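Local coordinates for protein alpha-L-rhamnosidase (Aspergillus terreus, PDB 6GSZ) that probably hydrolyses terminal non-reducing alpha-L-rhamnose residues in alpha-L-rhamnosides, at residues D666-P669 / Q673-S676. Numbering follows the deposited sequence.
Sequences DLFP and QAQS. With CA (calcium ion), chain Q; MAN (alpha-D-mannopyranose), chain C.
The Phe668 ring turns one face to Gln673. The carbonyl O of Gln673 lies over that face, offset toward the rim, 4.1 Å from Phe668 CD1. Ala674 CA approaches the ring obliquely, 3.9 Å from Phe668 CG and just as near CD2. The CB bond of Phe668 points toward the helix, and chi1 of -74° sets CG beside the backbone N and anti to the carbonyl carbon, which lays the ring along Gln673 and Ala674. The methyl group of Ala674 meets Phe668 CB at 4.0 Å. Ile645, Met651, Pro662 and Leu663 also touch the buried Phe668 side chain.

Nearer the surface, the side chains of Pro669 and Gln673 cross at about a right angle. Gln673 extends beyond CG, and its OE1 comes 3.1 Å from Pro669 CG and almost as close to CD. This is a tight CH to oxygen approach. The other end of the amide, NE2, is hydrogen-bonded to Ser647 O, which helps fix the amide's rotation.

Helix 656-664 ends in a Schellman motif, with Asp666 at positive phi. The carbonyl O of Asp666 binds the calcium ion at 2.3 Å. O2 and O3 of a mannose from an attached glycan and four waters are the other ligands. Mannose O4 also donates a hydrogen bond to Phe668 O, at 3.2 Å. One of the calcium waters donates to the same carbonyl oxygen.

The loop thus uses backbone and side chains differently. Apolar and CH-to-oxygen contacts seat Phe668 and Pro669 on the first turn of helix 671-687, while the loop's carbonyl oxygens hold the calcium and the mannose.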
ATOM      1  N   ASP A 666      -5.211 -27.651  -6.213  1.00 13.70           N
ATOM      2  CA  ASP A 666      -5.327 -29.105  -5.901  1.00 15.16           C
ATOM      3  C   ASP A 666      -6.706 -29.638  -6.333  1.00 14.73           C
ATOM      4  O   ASP A 666      -7.441 -30.262  -5.560  1.00 16.42           O
ATOM      5  CB  ASP A 666      -5.029 -29.388  -4.424  1.00 16.22           C
ATOM      6  CG  ASP A 666      -3.613 -29.085  -3.993  1.00 20.37           C
ATOM      7  OD1 ASP A 666      -2.674 -29.544  -4.681  1.00 28.12           O
ATOM      8  OD2 ASP A 666      -3.451 -28.440  -2.940  1.00 37.08           O
ATOM      9  N   LEU A 667      -7.048 -29.424  -7.611  1.00 13.17           N
ATOM     10  CA  LEU A 667      -8.382 -29.740  -8.125  1.00 13.33           C
ATOM     11  C   LEU A 667      -8.415 -31.006  -9.005  1.00 15.89           C
ATOM     12  O   LEU A 667      -9.480 -31.363  -9.469  1.00 14.76           O
ATOM     13  CB  LEU A 667      -8.918 -28.544  -8.934  1.00 14.31           C
ATOM     14  CG  LEU A 667      -9.033 -27.244  -8.135  1.00 15.06           C
ATOM     15  CD1 LEU A 667      -9.617 -26.122  -8.976  1.00 15.75           C
ATOM     16  CD2 LEU A 667      -9.872 -27.448  -6.886  1.00 13.85           C
ATOM     17  N   PHE A 668      -7.275 -31.684  -9.199  1.00 15.45           N
ATOM     18  CA  PHE A 668      -7.256 -32.938  -9.980  1.00 16.41           C
ATOM     19  C   PHE A 668      -7.776 -34.054  -9.090  1.00 16.33           C
ATOM     20  O   PHE A 668      -7.662 -33.986  -7.868  1.00 17.24           O
ATOM     21  CB  PHE A 668      -5.854 -33.250 -10.518  1.00 15.62           C
ATOM     22  CG  PHE A 668      -5.457 -32.368 -11.668  1.00 15.83           C
ATOM     23  CD1 PHE A 668      -5.815 -32.679 -12.967  1.00 16.56           C
ATOM     24  CD2 PHE A 668      -4.778 -31.176 -11.439  1.00 16.55           C
ATOM     25  CE1 PHE A 668      -5.517 -31.818 -14.013  1.00 17.52           C
ATOM     26  CE2 PHE A 668      -4.474 -30.338 -12.496  1.00 17.12           C
ATOM     27  CZ  PHE A 668      -4.805 -30.674 -13.780  1.00 17.70           C
ATOM     28  N   PRO A 669      -8.396 -35.093  -9.670  1.00 17.51           N
ATOM     29  CA  PRO A 669      -8.925 -36.193  -8.862  1.00 17.78           C
ATOM     30  C   PRO A 669      -7.892 -37.148  -8.257  1.00 17.64           C
ATOM     31  O   PRO A 669      -8.265 -37.961  -7.436  1.00 22.03           O
ATOM     32  CB  PRO A 669      -9.846 -36.929  -9.840  1.00 19.03           C
ATOM     33  CG  PRO A 669      -9.313 -36.627 -11.198  1.00 22.10           C
ATOM     34  CD  PRO A 669      -8.708 -35.231 -11.102  1.00 17.93           C
ATOM     35  N   GLN A 673      -2.730 -37.705 -11.676  1.00 17.40           N
ATOM     36  CA  GLN A 673      -3.266 -36.808 -12.737  1.00 16.59           C
ATOM     37  C   GLN A 673      -2.670 -35.412 -12.550  1.00 16.08           C
ATOM     38  O   GLN A 673      -2.388 -34.768 -13.559  1.00 15.87           O
ATOM     39  CB  GLN A 673      -4.800 -36.801 -12.732  1.00 16.59           C
ATOM     40  CG  GLN A 673      -5.394 -38.060 -13.354  1.00 17.41           C
ATOM     41  CD  GLN A 673      -6.733 -37.808 -13.995  1.00 16.95           C
ATOM     42  OE1 GLN A 673      -7.413 -36.825 -13.691  1.00 17.53           O
ATOM     43  NE2 GLN A 673      -7.119 -38.715 -14.887  1.00 18.93           N
ATOM     44  N   ALA A 674      -2.488 -34.983 -11.287  1.00 14.34           N
ATOM     45  CA  ALA A 674      -1.859 -33.692 -11.029  1.00 15.32           C
ATOM     46  C   ALA A 674      -0.397 -33.725 -11.484  1.00 15.13           C
ATOM     47  O   ALA A 674       0.074 -32.825 -12.151  1.00 16.46           O
ATOM     48  CB  ALA A 674      -1.960 -33.329  -9.569  1.00 15.82           C
ATOM     49  N   GLN A 675       0.338 -34.805 -11.155  1.00 15.86           N
ATOM     50  CA  GLN A 675       1.745 -34.874 -11.541  1.00 17.60           C
ATOM     51  C   GLN A 675       1.865 -34.868 -13.089  1.00 16.38           C
ATOM     52  O   GLN A 675       2.766 -34.252 -13.654  1.00 17.29           O
ATOM     53  CB  GLN A 675       2.420 -36.130 -10.947  1.00 19.97           C
ATOM     54  CG  GLN A 675       2.564 -36.090  -9.426  1.00 24.17           C
ATOM     55  CD  GLN A 675       2.862 -37.406  -8.723  1.00 32.74           C
ATOM     56  OE1 GLN A 675       3.113 -38.451  -9.336  1.00 45.76           O
ATOM     57  NE2 GLN A 675       2.821 -37.373  -7.395  1.00 41.21           N
ATOM     58  N   SER A 676       0.979 -35.589 -13.787  1.00 16.10           N
ATOM     59  CA  SER A 676       0.980 -35.611 -15.247  1.00 18.07           C
ATOM     60  C   SER A 676       0.738 -34.198 -15.786  1.00 16.33           C
ATOM     61  O   SER A 676       1.410 -33.776 -16.717  1.00 16.70           O
ATOM     62  CB  SER A 676      -0.056 -36.586 -15.803  1.00 18.94           C
ATOM     63  OG  SER A 676       0.321 -37.909 -15.488  1.00 23.60           O
TER
HETATM   64 CA    CA Q 935      -8.516 -31.050  -3.651  0.50 32.59          CA
HETATM   65  C1  MAN C   5      -5.278 -33.538  -1.585  0.70 36.65           C
HETATM   66  C2  MAN C   5      -6.682 -32.958  -1.861  0.70 36.99           C
HETATM   67  C3  MAN C   5      -7.317 -33.880  -2.943  0.70 41.05           C
HETATM   68  C4  MAN C   5      -6.377 -34.130  -4.148  0.70 40.35           C
HETATM   69  C5  MAN C   5      -5.000 -34.619  -3.679  0.70 40.56           C
HETATM   70  C6  MAN C   5      -4.015 -34.899  -4.825  0.70 43.94           C
HETATM   71  O2  MAN C   5      -6.730 -31.497  -2.158  0.70 35.22           O
HETATM   72  O3  MAN C   5      -8.611 -33.357  -3.341  0.70 40.95           O
HETATM   73  O4  MAN C   5      -6.860 -35.149  -5.046  0.70 47.78           O
HETATM   74  O5  MAN C   5      -4.479 -33.639  -2.783  0.70 37.36           O
HETATM   75  O6  MAN C   5      -3.972 -33.819  -5.770  0.70 53.21           O
HETATM   76  O   HOH W   1      -9.036 -32.559  -5.892  1.00 27.26           O
HETATM   77  O   HOH W   2      -7.951 -28.881  -3.058  1.00 28.43           O
HETATM   78  O   HOH W   3      -9.141 -31.003  -1.272  1.00 45.06           O
HETATM   79  O   HOH W   4     -10.546 -30.734  -3.637  1.00 44.32           O